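Uncharacterized protein (Bacteroides eggerthii DSM 20697, PDB 4ECO) is of unknown function but is built as a long curved array of leucine-rich repeats, a fold that commonly serves to bind other proteins. Local coordinates at residues K30-L35 and G81-L86; D99-L104 and F197-V202; S216-E221 and Y257-L262; L277-C282 and I309-Y314. One frame throughout, in Å; residues are numbered along the deposited sequence.

Contact 1 of 4, residues K30-L35 and G81-L86; sequences KDYLAL and GRVTGL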
loop_
_atom_site.group_PDB
_atom_site.type_symbol
_atom_site.label_atom_id
_atom_site.label_comp_id
_atom_site.label_asym_id
_atom_site.label_seq_id
_atom_site.Cartn_x
_atom_site.Cartn_y
_atom_site.Cartn_z
ATOM N N LYS A 30 -22.986 -27.518 25.942
ATOM C CA LYS A 30 -21.580 -27.850 26.208
ATOM C C LYS A 30 -20.652 -26.706 25.704
ATOM O O LYS A 30 -19.666 -26.371 26.385
ATOM C CB LYS A 30 -21.213 -29.206 25.575
ATOM C CG LYS A 30 -21.907 -30.407 26.268
ATOM C CD LYS A 30 -21.969 -31.720 25.450
ATOM C CE LYS A 30 -20.710 -32.581 25.465
ATOM N NZ LYS A 30 -19.770 -32.299 24.332
ATOM N N ASP A 31 -21.041 -26.067 24.558
ATOM C CA ASP A 31 -20.348 -24.939 23.928
ATOM C C ASP A 31 -20.325 -23.726 24.806
ATOM O O ASP A 31 -19.353 -22.976 24.801
ATOM C CB ASP A 31 -21.033 -24.537 22.601
ATOM C CG ASP A 31 -20.704 -25.360 21.364
ATOM O OD1 ASP A 31 -20.025 -26.418 21.505
ATOM O OD2 ASP A 31 -21.150 -24.969 20.262
ATOM N N TYR A 32 -21.450 -23.484 25.490
ATOM C CA TYR A 32 -21.650 -22.344 26.375
ATOM C C TYR A 32 -20.836 -22.523 27.664
ATOM O O TYR A 32 -20.298 -21.544 28.192
ATOM C CB TYR A 32 -23.136 -22.167 26.679
ATOM C CG TYR A 32 -24.046 -21.890 25.493
ATOM C CD1 TYR A 32 -23.527 -21.492 24.257
ATOM C CD2 TYR A 32 -25.428 -21.953 25.625
ATOM C CE1 TYR A 32 -24.361 -21.271 23.162
ATOM C CE2 TYR A 32 -26.275 -21.686 24.550
ATOM C CZ TYR A 32 -25.738 -21.342 23.323
ATOM O OH TYR A 32 -26.604 -21.058 22.300
ATOM N N LEU A 33 -20.689 -23.767 28.142
ATOM C CA LEU A 33 -19.854 -24.028 29.311
ATOM C C LEU A 33 -18.387 -23.788 28.939
ATOM O O LEU A 33 -17.609 -23.328 29.790
ATOM C CB LEU A 33 -20.073 -25.440 29.850
ATOM C CG LEU A 33 -21.508 -25.799 30.207
ATOM C CD1 LEU A 33 -21.644 -27.274 30.482
ATOM C CD2 LEU A 33 -22.022 -24.984 31.381
ATOM N N ALA A 34 -18.032 -24.046 27.645
ATOM C CA ALA A 34 -16.713 -23.773 27.077
ATOM C C ALA A 34 -16.499 -22.257 26.987
ATOM O O ALA A 34 -15.462 -21.767 27.456
ATOM C CB ALA A 34 -16.564 -24.426 25.712
ATOM N N LEU A 35 -17.505 -21.500 26.471
ATOM C CA LEU A 35 -17.440 -20.036 26.400
ATOM C C LEU A 35 -17.155 -19.419 27.758
ATOM O O LEU A 35 -16.254 -18.587 27.864
ATOM C CB LEU A 35 -18.739 -19.429 25.851
ATOM C CG LEU A 35 -18.968 -19.505 24.350
ATOM C CD1 LEU A 35 -20.254 -18.805 23.986
ATOM C CD2 LEU A 35 -17.811 -18.903 23.577
ATOM N N GLY A 81 -28.036 -23.217 17.780
ATOM C CA GLY A 81 -27.429 -22.527 18.913
ATOM C C GLY A 81 -25.968 -22.854 19.152
ATOM O O GLY A 81 -25.451 -22.587 20.243
ATOM N N ARG A 82 -25.283 -23.437 18.143
ATOM C CA ARG A 82 -23.871 -23.763 18.292
ATOM C C ARG A 82 -23.037 -22.578 17.839
ATOM O O ARG A 82 -23.447 -21.843 16.932
ATOM C CB ARG A 82 -23.488 -25.061 17.576
ATOM C CG ARG A 82 -23.953 -26.245 18.418
ATOM C CD ARG A 82 -23.179 -27.509 18.174
ATOM N NE ARG A 82 -21.839 -27.472 18.756
ATOM C CZ ARG A 82 -20.986 -28.488 18.715
ATOM N NH1 ARG A 82 -21.325 -29.624 18.122
ATOM N NH2 ARG A 82 -19.788 -28.376 19.270
ATOM N N VAL A 83 -21.884 -22.366 18.526
ATOM C CA VAL A 83 -20.947 -21.255 18.310
ATOM C C VAL A 83 -20.252 -21.446 16.971
ATOM O O VAL A 83 -19.586 -22.464 16.787
ATOM C CB VAL A 83 -19.920 -21.106 19.467
ATOM C CG1 VAL A 83 -18.954 -19.958 19.187
ATOM C CG2 VAL A 83 -20.614 -20.905 20.808
ATOM N N THR A 84 -20.407 -20.478 16.043
ATOM C CA THR A 84 -19.795 -20.576 14.718
ATOM C C THR A 84 -18.712 -19.500 14.541
ATOM O O THR A 84 -17.891 -19.602 13.626
ATOM C CB THR A 84 -20.854 -20.506 13.601
ATOM O OG1 THR A 84 -21.455 -19.211 13.531
ATOM C CG2 THR A 84 -21.908 -21.588 13.732
ATOM N N GLY A 85 -18.664 -18.535 15.454
ATOM C CA GLY A 85 -17.677 -17.462 15.415
ATOM C C GLY A 85 -17.380 -16.921 16.784
ATOM O O GLY A 85 -18.261 -16.859 17.637
ATOM N N LEU A 86 -16.138 -16.561 17.019
ATOM C CA LEU A 86 -15.708 -16.072 18.326
ATOM C C LEU A 86 -14.572 -15.081 18.138
ATOM O O LEU A 86 -13.512 -15.427 17.590
ATOM C CB LEU A 86 -15.299 -17.265 19.234
ATOM C CG LEU A 86 -14.436 -17.021 20.479
ATOM C CD1 LEU A 86 -15.021 -15.970 21.361
ATOM C CD2 LEU A 86 -14.295 -18.284 21.294
HETATM O O HOH W 1 -19.436 -24.620 18.214
#
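Asp31 and Arg82 form the charged centre of this contact, in which a helix near the start of the chain lies against the opening of a strand. The arginine grips the carboxylate side-on with two nitrogens. NE of Arg82 donates to OD2 of Asp31 at 3.0 Å, almost straight at 173° and in the guanidinium plane, while NH2 of Arg82 reaches OD1 of Asp31, also at 3.0 Å but tilted from that plane. The two side chains cross at about a right angle and their flat groups are turned 52° against each other, so the salt bridge is far from coplanar. A bend at chi3 (74°) of Arg82 brings the guanidinium back to the helix, although its CB bond leads away.

Uncharged donors add to the grip. The backbone N of Val83 donates to Asp31 OD2 at 3.2 Å, on the anti side and from the face opposite to the one used by NE. A water donates both to this oxygen and to Val83 O. Tyr32 OH makes a weak bond to Gly81 O (2.8 Å).

Apolar contacts continue along the strand. CG2 of Val83 meets CD1 of Leu35 tip to tip at 3.8 Å and lies near the edge of the Tyr32 ring; CD2 of Leu35 and CD2 of Leu86 approach to 4.2 Å.

Gln103 NE2 adds a second donor to OD1, as Val83 N does to OD2, so each oxygen of Asp31 has more than one partner. This buried carboxylate is therefore probably ionised, its charge balanced by Arg82, and it ties helix 27-41 to the start of strand 83-87.

Contact 2 of 4, residues D99-L104 and F197-V202; sequences DAIGQL and FVSKAV
Ser199 is the first residue of 197-202 to engage the other segment, just beyond the end of strand 194-198. Its OG lies anti to the backbone N (chi1 172°), where it donates to Asp99 OD1 at 2.7 Å, approaching on the anti side and 19° out of the carboxylate plane. The same OG accepts from Ala201 N at 3.1 Å, an ST turn that leads the chain into its 3-10 segment. The carboxylate of Asp99 is shared more widely: OD1 also receives Glu228 N, and OD2 is held by Asn229 N and Ser232 OG.

Two residues on, the methyl of Ala201 touches both Asp99 O, at 3.5 Å from its CB, and CG2 of Ile101, at 3.7 Å. The carbonyl O of Ala201 lies beside Gly102 CA, where the two backbones come nearest, CA to CA 4.8 Å between Gly102 and Ala201. Val202 closes the contact more loosely through CG2, which faces the same methyl branch of Ile101.

Each segment follows a strand of a small parallel pair, 96-97 and 194-198, and each turns into a short 3-10 segment. Such side-by-side 3-10 turns, closely packed through small residues, are consistent with the convex side of a leucine-rich repeat solenoid.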
loop_
_atom_site.group_PDB
_atom_site.type_symbol
_atom_site.label_atom_id
_atom_site.label_comp_id
_atom_site.label_asym_id
_atom_site.label_seq_id
_atom_site.Cartn_x
_atom_site.Cartn_y
_atom_site.Cartn_z
ATOM N N ASP A 99 -8.114 -25.508 27.062
ATOM C CA ASP A 99 -8.385 -26.660 26.207
ATOM C C ASP A 99 -9.867 -26.769 25.878
ATOM O O ASP A 99 -10.229 -27.500 24.954
ATOM C CB ASP A 99 -7.885 -27.954 26.885
ATOM C CG ASP A 99 -6.442 -27.867 27.345
ATOM O OD1 ASP A 99 -5.570 -27.508 26.519
ATOM O OD2 ASP A 99 -6.197 -28.072 28.537
ATOM N N ALA A 100 -10.712 -26.019 26.610
ATOM C CA ALA A 100 -12.167 -25.944 26.438
ATOM C C ALA A 100 -12.546 -25.430 25.022
ATOM O O ALA A 100 -13.645 -25.721 24.535
ATOM C CB ALA A 100 -12.773 -25.033 27.506
ATOM N N ILE A 101 -11.613 -24.717 24.355
ATOM C CA ILE A 101 -11.788 -24.143 23.025
ATOM C C ILE A 101 -12.160 -25.256 22.012
ATOM O O ILE A 101 -13.013 -25.011 21.152
ATOM C CB ILE A 101 -10.528 -23.319 22.594
ATOM C CG1 ILE A 101 -10.752 -22.485 21.321
ATOM C CG2 ILE A 101 -9.238 -24.122 22.524
ATOM C CD1 ILE A 101 -11.139 -21.060 21.588
ATOM N N GLY A 102 -11.600 -26.462 22.198
ATOM C CA GLY A 102 -11.817 -27.643 21.357
ATOM C C GLY A 102 -13.241 -28.172 21.292
ATOM O O GLY A 102 -13.567 -28.962 20.410
ATOM N N GLN A 103 -14.106 -27.718 22.204
ATOM C CA GLN A 103 -15.523 -28.075 22.267
ATOM C C GLN A 103 -16.306 -27.418 21.118
ATOM O O GLN A 103 -17.234 -28.029 20.567
ATOM C CB GLN A 103 -16.109 -27.655 23.647
ATOM C CG GLN A 103 -17.624 -27.805 23.822
ATOM C CD GLN A 103 -18.190 -29.139 23.399
ATOM O OE1 GLN A 103 -17.644 -30.219 23.684
ATOM N NE2 GLN A 103 -19.304 -29.074 22.699
ATOM N N LEU A 104 -15.924 -26.179 20.769
ATOM C CA LEU A 104 -16.568 -25.338 19.765
ATOM C C LEU A 104 -16.213 -25.814 18.377
ATOM O O LEU A 104 -15.574 -25.082 17.625
ATOM C CB LEU A 104 -16.121 -23.866 19.959
ATOM C CG LEU A 104 -16.211 -23.258 21.354
ATOM C CD1 LEU A 104 -15.846 -21.806 21.305
ATOM C CD2 LEU A 104 -17.590 -23.410 21.929
ATOM N N PHE A 197 -0.744 -17.826 26.289
ATOM C CA PHE A 197 -0.778 -19.215 25.860
ATOM C C PHE A 197 -2.032 -19.481 25.018
ATOM O O PHE A 197 -3.095 -18.901 25.280
ATOM C CB PHE A 197 -0.767 -20.125 27.122
ATOM C CG PHE A 197 -0.471 -21.577 26.888
ATOM C CD1 PHE A 197 -1.479 -22.459 26.525
ATOM C CD2 PHE A 197 0.817 -22.071 27.037
ATOM C CE1 PHE A 197 -1.192 -23.796 26.253
ATOM C CE2 PHE A 197 1.099 -23.413 26.782
ATOM C CZ PHE A 197 0.087 -24.269 26.405
ATOM N N VAL A 198 -1.903 -20.354 24.005
ATOM C CA VAL A 198 -3.011 -20.800 23.157
ATOM C C VAL A 198 -2.914 -22.310 23.107
ATOM O O VAL A 198 -1.872 -22.856 22.722
ATOM C CB VAL A 198 -3.125 -20.173 21.737
ATOM C CG1 VAL A 198 -4.464 -20.537 21.103
ATOM C CG2 VAL A 198 -2.978 -18.664 21.778
ATOM N N SER A 199 -4.001 -22.977 23.526
ATOM C CA SER A 199 -4.140 -24.421 23.602
ATOM C C SER A 199 -4.003 -25.126 22.227
ATOM O O SER A 199 -4.448 -24.631 21.187
ATOM C CB SER A 199 -5.498 -24.767 24.212
ATOM O OG SER A 199 -5.804 -26.150 24.171
ATOM N N LYS A 200 -3.401 -26.312 22.269
ATOM C CA LYS A 200 -3.227 -27.287 21.208
ATOM C C LYS A 200 -4.583 -27.647 20.582
ATOM O O LYS A 200 -4.651 -27.957 19.392
ATOM C CB LYS A 200 -2.615 -28.529 21.891
ATOM C CG LYS A 200 -2.111 -29.654 21.013
ATOM C CD LYS A 200 -1.563 -30.766 21.888
ATOM C CE LYS A 200 -1.166 -31.977 21.077
ATOM N NZ LYS A 200 -0.548 -33.052 21.912
ATOM N N ALA A 201 -5.663 -27.584 21.411
ATOM C CA ALA A 201 -7.065 -27.956 21.154
ATOM C C ALA A 201 -7.656 -27.358 19.880
ATOM O O ALA A 201 -8.619 -27.927 19.382
ATOM C CB ALA A 201 -7.945 -27.564 22.333
ATOM N N VAL A 202 -7.074 -26.259 19.332
ATOM C CA VAL A 202 -7.504 -25.594 18.096
ATOM C C VAL A 202 -7.551 -26.649 16.909
ATOM O O VAL A 202 -8.422 -26.546 16.037
ATOM C CB VAL A 202 -6.590 -24.366 17.811
ATOM C CG1 VAL A 202 -6.893 -23.717 16.462
ATOM C CG2 VAL A 202 -6.739 -23.335 18.918
#

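Contact 3 of 4, residues S216-E221 and Y257-L262; sequences SPFVAE and YNCPNL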
loop_
_atom_site.group_PDB
_atom_site.type_symbol
_atom_site.label_atom_id
_atom_site.label_comp_id
_atom_site.label_asym_id
_atom_site.label_seq_id
_atom_site.Cartn_x
_atom_site.Cartn_y
_atom_site.Cartn_z
ATOM N N SER A 216 -0.192 -9.693 21.064
ATOM C CA SER A 216 -0.106 -10.607 22.203
ATOM C C SER A 216 1.312 -10.789 22.680
ATOM O O SER A 216 2.234 -10.796 21.862
ATOM C CB SER A 216 -0.681 -11.975 21.833
ATOM O OG SER A 216 -2.101 -12.004 21.851
ATOM N N PRO A 217 1.517 -11.002 23.992
ATOM C CA PRO A 217 2.891 -11.146 24.499
ATOM C C PRO A 217 3.409 -12.582 24.513
ATOM O O PRO A 217 4.508 -12.814 25.043
ATOM C CB PRO A 217 2.781 -10.626 25.929
ATOM C CG PRO A 217 1.378 -10.892 26.327
ATOM C CD PRO A 217 0.536 -10.991 25.101
ATOM N N PHE A 218 2.641 -13.542 23.947
ATOM C CA PHE A 218 3.055 -14.947 23.995
ATOM C C PHE A 218 4.307 -15.211 23.144
ATOM O O PHE A 218 4.663 -14.417 22.274
ATOM C CB PHE A 218 1.921 -15.913 23.581
ATOM C CG PHE A 218 1.076 -15.549 22.379
ATOM C CD1 PHE A 218 1.663 -15.065 21.208
ATOM C CD2 PHE A 218 -0.293 -15.798 22.373
ATOM C CE1 PHE A 218 0.888 -14.786 20.080
ATOM C CE2 PHE A 218 -1.065 -15.507 21.242
ATOM C CZ PHE A 218 -0.468 -15.009 20.097
ATOM N N VAL A 219 4.980 -16.325 23.451
ATOM C CA VAL A 219 6.170 -16.820 22.758
ATOM C C VAL A 219 5.709 -17.890 21.759
ATOM O O VAL A 219 4.667 -18.514 21.972
ATOM C CB VAL A 219 7.274 -17.328 23.735
ATOM C CG1 VAL A 219 7.892 -16.170 24.508
ATOM C CG2 VAL A 219 6.742 -18.391 24.692
ATOM N N ALA A 220 6.471 -18.085 20.673
ATOM C CA ALA A 220 6.159 -18.994 19.559
ATOM C C ALA A 220 5.773 -20.418 20.001
ATOM O O ALA A 220 4.795 -20.961 19.482
ATOM C CB ALA A 220 7.332 -19.071 18.619
ATOM N N GLU A 221 6.503 -20.987 20.981
ATOM C CA GLU A 221 6.300 -22.354 21.481
ATOM C C GLU A 221 4.997 -22.509 22.305
ATOM O O GLU A 221 4.602 -23.637 22.599
ATOM C CB GLU A 221 7.517 -22.844 22.311
ATOM C CG GLU A 221 7.934 -21.976 23.496
ATOM C CD GLU A 221 8.877 -20.807 23.240
ATOM O OE1 GLU A 221 9.045 -20.404 22.065
ATOM O OE2 GLU A 221 9.428 -20.274 24.231
ATOM N N TYR A 257 -0.020 -11.349 14.000
ATOM C CA TYR A 257 0.411 -9.971 13.787
ATOM C C TYR A 257 0.851 -9.282 15.053
ATOM O O TYR A 257 0.163 -9.344 16.067
ATOM C CB TYR A 257 -0.775 -9.193 13.170
ATOM C CG TYR A 257 -0.603 -7.698 13.036
ATOM C CD1 TYR A 257 -0.059 -7.141 11.885
ATOM C CD2 TYR A 257 -1.107 -6.830 14.004
ATOM C CE1 TYR A 257 0.038 -5.759 11.726
ATOM C CE2 TYR A 257 -0.987 -5.447 13.870
ATOM C CZ TYR A 257 -0.431 -4.914 12.720
ATOM O OH TYR A 257 -0.338 -3.548 12.563
ATOM N N ASN A 258 1.956 -8.537 14.949
ATOM C CA ASN A 258 2.527 -7.708 16.003
ATOM C C ASN A 258 2.565 -8.448 17.353
ATOM O O ASN A 258 1.887 -8.043 18.304
ATOM C CB ASN A 258 1.729 -6.400 16.110
ATOM C CG ASN A 258 2.326 -5.337 16.970
ATOM O OD1 ASN A 258 3.528 -5.302 17.224
ATOM N ND2 ASN A 258 1.488 -4.449 17.454
ATOM N N CYS A 259 3.327 -9.555 17.420
ATOM C CA CYS A 259 3.515 -10.284 18.673
ATOM C C CYS A 259 5.003 -10.128 19.030
ATOM O O CYS A 259 5.871 -10.818 18.472
ATOM C CB CYS A 259 3.052 -11.731 18.553
ATOM S SG CYS A 259 1.279 -11.917 18.201
ATOM N N PRO A 260 5.312 -9.071 19.839
ATOM C CA PRO A 260 6.715 -8.681 20.080
ATOM C C PRO A 260 7.610 -9.718 20.740
ATOM O O PRO A 260 8.837 -9.595 20.594
ATOM C CB PRO A 260 6.589 -7.476 21.006
ATOM C CG PRO A 260 5.263 -7.596 21.619
ATOM C CD PRO A 260 4.403 -8.127 20.516
ATOM N N ASN A 261 7.048 -10.724 21.425
ATOM C CA ASN A 261 7.904 -11.695 22.087
ATOM C C ASN A 261 8.144 -12.952 21.203
ATOM O O ASN A 261 8.839 -13.885 21.642
ATOM C CB ASN A 261 7.364 -12.048 23.463
ATOM C CG ASN A 261 7.322 -10.826 24.358
ATOM O OD1 ASN A 261 8.263 -10.010 24.399
ATOM N ND2 ASN A 261 6.202 -10.626 25.041
ATOM N N LEU A 262 7.690 -12.918 19.936
ATOM C CA LEU A 262 8.002 -13.979 18.991
ATOM C C LEU A 262 9.463 -13.857 18.572
ATOM O O LEU A 262 9.911 -12.752 18.278
ATOM C CB LEU A 262 7.085 -13.935 17.740
ATOM C CG LEU A 262 5.600 -14.228 17.894
ATOM C CD1 LEU A 262 4.920 -14.201 16.571
ATOM C CD2 LEU A 262 5.332 -15.576 18.530
HETATM O O HOH W 2 4.549 -11.927 21.473
#
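Phe218 and Cys259 meet obliquely: SG of Cys259 approaches ring atom CE1 of Phe218 at 3.5 Å and lies 64° off the ring normal, a sulfur-aromatic contact between the loops that follow the neighbouring parallel strands 210-214 and 253-257 of the leucine-rich repeat solenoid. The CG of Phe218 sits between its backbone N and carbonyl carbon (chi1 43°), which turns the ring back over its own segment, and CB of Ser216 rests over the centre of one face.

Asn261 points its side chain at the other loop and lays its amide near Pro217. ND2 of Asn261 donates to Pro217 O at 2.8 Å, nearly straight at 163° and close to the amide plane, though tilted from the plane of the carbonyl it meets. Leu262, at the end of the type I turn that starts at Cys259, brings CD2 to CB of Ala220 at 4.0 Å.

A water sits between the loops, donating to Ser216 O and Phe218 O and accepting from Asn261 N. Two loops without regular backbone pairing are thereby joined by one hydrogen bond from an amide side chain and one water with three partners, flanked by the Phe218-Cys259 contact and the Ala220-Leu262 methyl contact.

Contact 4 of 4, residues L277-C282 and I309-Y314; sequences LINVAC and IIYIGY
Adjacent parallel strands of the leucine-rich repeat solenoid, 277-279 and 309-311, run 4.9 Å apart and within 3° of each other here. Ile278 is the pivot: its N donates to Ile309 O at 3.0 Å, and its O accepts from Tyr311 N in the carbonyl plane. Val280 N then bonds Tyr311 O at 2.9 Å, and the pairing continues past the strands with Cys282 N to Gly313 O.

On the face bearing Leu277, Asn279 and Tyr311, CD1 of Leu277 lies at the edge of the tyrosine ring, 4.0 Å from CE2 of Tyr311. The Asn279 side chain meets Tyr311 at a slant, amide and ring planes 42° apart, and its ND2 comes to 3.5 Å from CD2 of Tyr311. Helix 144-149 packs on this side, and Tyr311 OH bonds Arg142 O. On the other face Ile278 and Ile310 lie side by side, pointing the same way; beyond the strands, Val280 and Ile312 do likewise, CG2 of Val280 meeting CD1 of Ile312 at 3.8 Å.

Asn315, probably the consensus asparagine of its repeat, donates to Val280 O and Ile312 O. These two carbonyls are thus held by one side-chain amide, while the paired aliphatic side chains line up in a way consistent with the apolar interior of a leucine-rich repeat solenoid.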
loop_
_atom_site.group_PDB
_atom_site.type_symbol
_atom_site.label_atom_id
_atom_site.label_comp_id
_atom_site.label_asym_id
_atom_site.label_seq_id
_atom_site.Cartn_x
_atom_site.Cartn_y
_atom_site.Cartn_z
ATOM N N LEU A 277 -4.047 -17.128 2.820
ATOM C CA LEU A 277 -3.591 -15.818 3.304
ATOM C C LEU A 277 -2.757 -16.014 4.589
ATOM O O LEU A 277 -3.169 -16.745 5.505
ATOM C CB LEU A 277 -4.796 -14.872 3.542
ATOM C CG LEU A 277 -4.527 -13.441 4.052
ATOM C CD1 LEU A 277 -5.634 -12.495 3.615
ATOM C CD2 LEU A 277 -4.352 -13.396 5.598
ATOM N N ILE A 278 -1.607 -15.339 4.660
ATOM C CA ILE A 278 -0.774 -15.377 5.849
ATOM C C ILE A 278 -0.314 -13.953 6.158
ATOM O O ILE A 278 0.368 -13.335 5.350
ATOM C CB ILE A 278 0.404 -16.386 5.810
ATOM C CG1 ILE A 278 1.155 -16.377 7.167
ATOM C CG2 ILE A 278 1.336 -16.184 4.600
ATOM C CD1 ILE A 278 2.115 -17.452 7.402
ATOM N N ASN A 279 -0.713 -13.434 7.316
ATOM C CA ASN A 279 -0.297 -12.121 7.768
ATOM C C ASN A 279 0.633 -12.312 8.966
ATOM O O ASN A 279 0.197 -12.742 10.034
ATOM C CB ASN A 279 -1.521 -11.252 8.098
ATOM C CG ASN A 279 -1.227 -9.788 8.306
ATOM O OD1 ASN A 279 -0.199 -9.395 8.861
ATOM N ND2 ASN A 279 -2.131 -8.944 7.846
ATOM N N VAL A 280 1.920 -12.057 8.768
ATOM C CA VAL A 280 2.936 -12.215 9.818
ATOM C C VAL A 280 3.701 -10.892 9.954
ATOM O O VAL A 280 4.900 -10.877 10.268
ATOM C CB VAL A 280 3.885 -13.439 9.597
ATOM C CG1 VAL A 280 3.172 -14.756 9.938
ATOM C CG2 VAL A 280 4.457 -13.473 8.172
ATOM N N ALA A 281 2.978 -9.774 9.749
ATOM C CA ALA A 281 3.549 -8.436 9.845
ATOM C C ALA A 281 3.802 -8.020 11.315
ATOM O O ALA A 281 3.146 -8.537 12.223
ATOM C CB ALA A 281 2.633 -7.443 9.167
ATOM N N CYS A 282 4.760 -7.098 11.534
ATOM C CA CYS A 282 5.157 -6.474 12.812
ATOM C C CYS A 282 5.785 -7.433 13.788
ATOM O O CYS A 282 5.794 -7.106 14.981
ATOM C CB CYS A 282 4.001 -5.746 13.497
ATOM S SG CYS A 282 3.325 -4.347 12.582
ATOM N N ILE A 309 -1.532 -15.019 -0.594
ATOM C CA ILE A 309 -1.296 -13.664 -0.059
ATOM C C ILE A 309 -0.311 -13.732 1.094
ATOM O O ILE A 309 -0.508 -14.511 2.011
ATOM C CB ILE A 309 -2.629 -12.977 0.390
ATOM C CG1 ILE A 309 -3.730 -13.088 -0.695
ATOM C CG2 ILE A 309 -2.394 -11.519 0.823
ATOM C CD1 ILE A 309 -5.136 -12.937 -0.193
ATOM N N ILE A 310 0.724 -12.889 1.056
ATOM C CA ILE A 310 1.725 -12.768 2.115
ATOM C C ILE A 310 1.818 -11.300 2.567
ATOM O O ILE A 310 2.159 -10.421 1.771
ATOM C CB ILE A 310 3.132 -13.312 1.690
ATOM C CG1 ILE A 310 3.085 -14.808 1.288
ATOM C CG2 ILE A 310 4.152 -13.079 2.809
ATOM C CD1 ILE A 310 4.384 -15.429 0.779
ATOM N N TYR A 311 1.503 -11.044 3.835
ATOM C CA TYR A 311 1.697 -9.736 4.455
ATOM C C TYR A 311 2.891 -9.917 5.386
ATOM O O TYR A 311 2.752 -10.609 6.405
ATOM C CB TYR A 311 0.429 -9.209 5.180
ATOM C CG TYR A 311 -0.777 -8.942 4.306
ATOM C CD1 TYR A 311 -0.776 -7.902 3.379
ATOM C CD2 TYR A 311 -1.949 -9.681 4.455
ATOM C CE1 TYR A 311 -1.891 -7.642 2.581
ATOM C CE2 TYR A 311 -3.081 -9.403 3.693
ATOM C CZ TYR A 311 -3.049 -8.381 2.756
ATOM O OH TYR A 311 -4.168 -8.090 2.010
ATOM N N ILE A 312 4.086 -9.420 4.994
ATOM C CA ILE A 312 5.267 -9.663 5.824
ATOM C C ILE A 312 6.035 -8.322 6.076
ATOM O O ILE A 312 7.223 -8.333 6.448
ATOM C CB ILE A 312 6.158 -10.802 5.215
ATOM C CG1 ILE A 312 7.211 -11.318 6.217
ATOM C CG2 ILE A 312 6.741 -10.461 3.833
ATOM C CD1 ILE A 312 7.551 -12.783 6.111
ATOM N N GLY A 313 5.316 -7.199 5.959
ATOM C CA GLY A 313 5.872 -5.876 6.233
ATOM C C GLY A 313 6.191 -5.651 7.704
ATOM O O GLY A 313 5.771 -6.441 8.560
ATOM N N TYR A 314 6.926 -4.559 8.016
ATOM C CA TYR A 314 7.344 -4.185 9.380
ATOM C C TYR A 314 8.111 -5.361 10.063
ATOM O O TYR A 314 7.817 -5.759 11.184
ATOM C CB TYR A 314 6.159 -3.726 10.238
ATOM C CG TYR A 314 5.482 -2.465 9.746
ATOM C CD1 TYR A 314 5.936 -1.208 10.140
ATOM C CD2 TYR A 314 4.347 -2.525 8.940
ATOM C CE1 TYR A 314 5.303 -0.042 9.708
ATOM C CE2 TYR A 314 3.721 -1.363 8.489
ATOM C CZ TYR A 314 4.191 -0.125 8.895
ATOM O OH TYR A 314 3.563 1.022 8.498
#

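The four contacts follow one another along the chain, contacts 3 and 4 between neighbouring strand-loop units. Contacts 1 and 2, with centres 12 Å apart, share Gln103, whose OE1 also makes a probable hydrogen bond to Lys30 NZ and so helps join the first helix to the 3-10 segment 99-103. Contact 2 meets contact 3 by packing, Val198 CG2 lying 3.7 Å from Phe218 CE2. Contacts 3 and 4, 14 Å apart between centres, are joined by a probable hydrogen bond from Asn258 N to Ala281 O. Contacts 1 and 4 do not touch. A sodium ion, bound at Glu117 and Ser192, lies about 8 Å from the side chain of Ser216 and about 12 Å from that of Leu86.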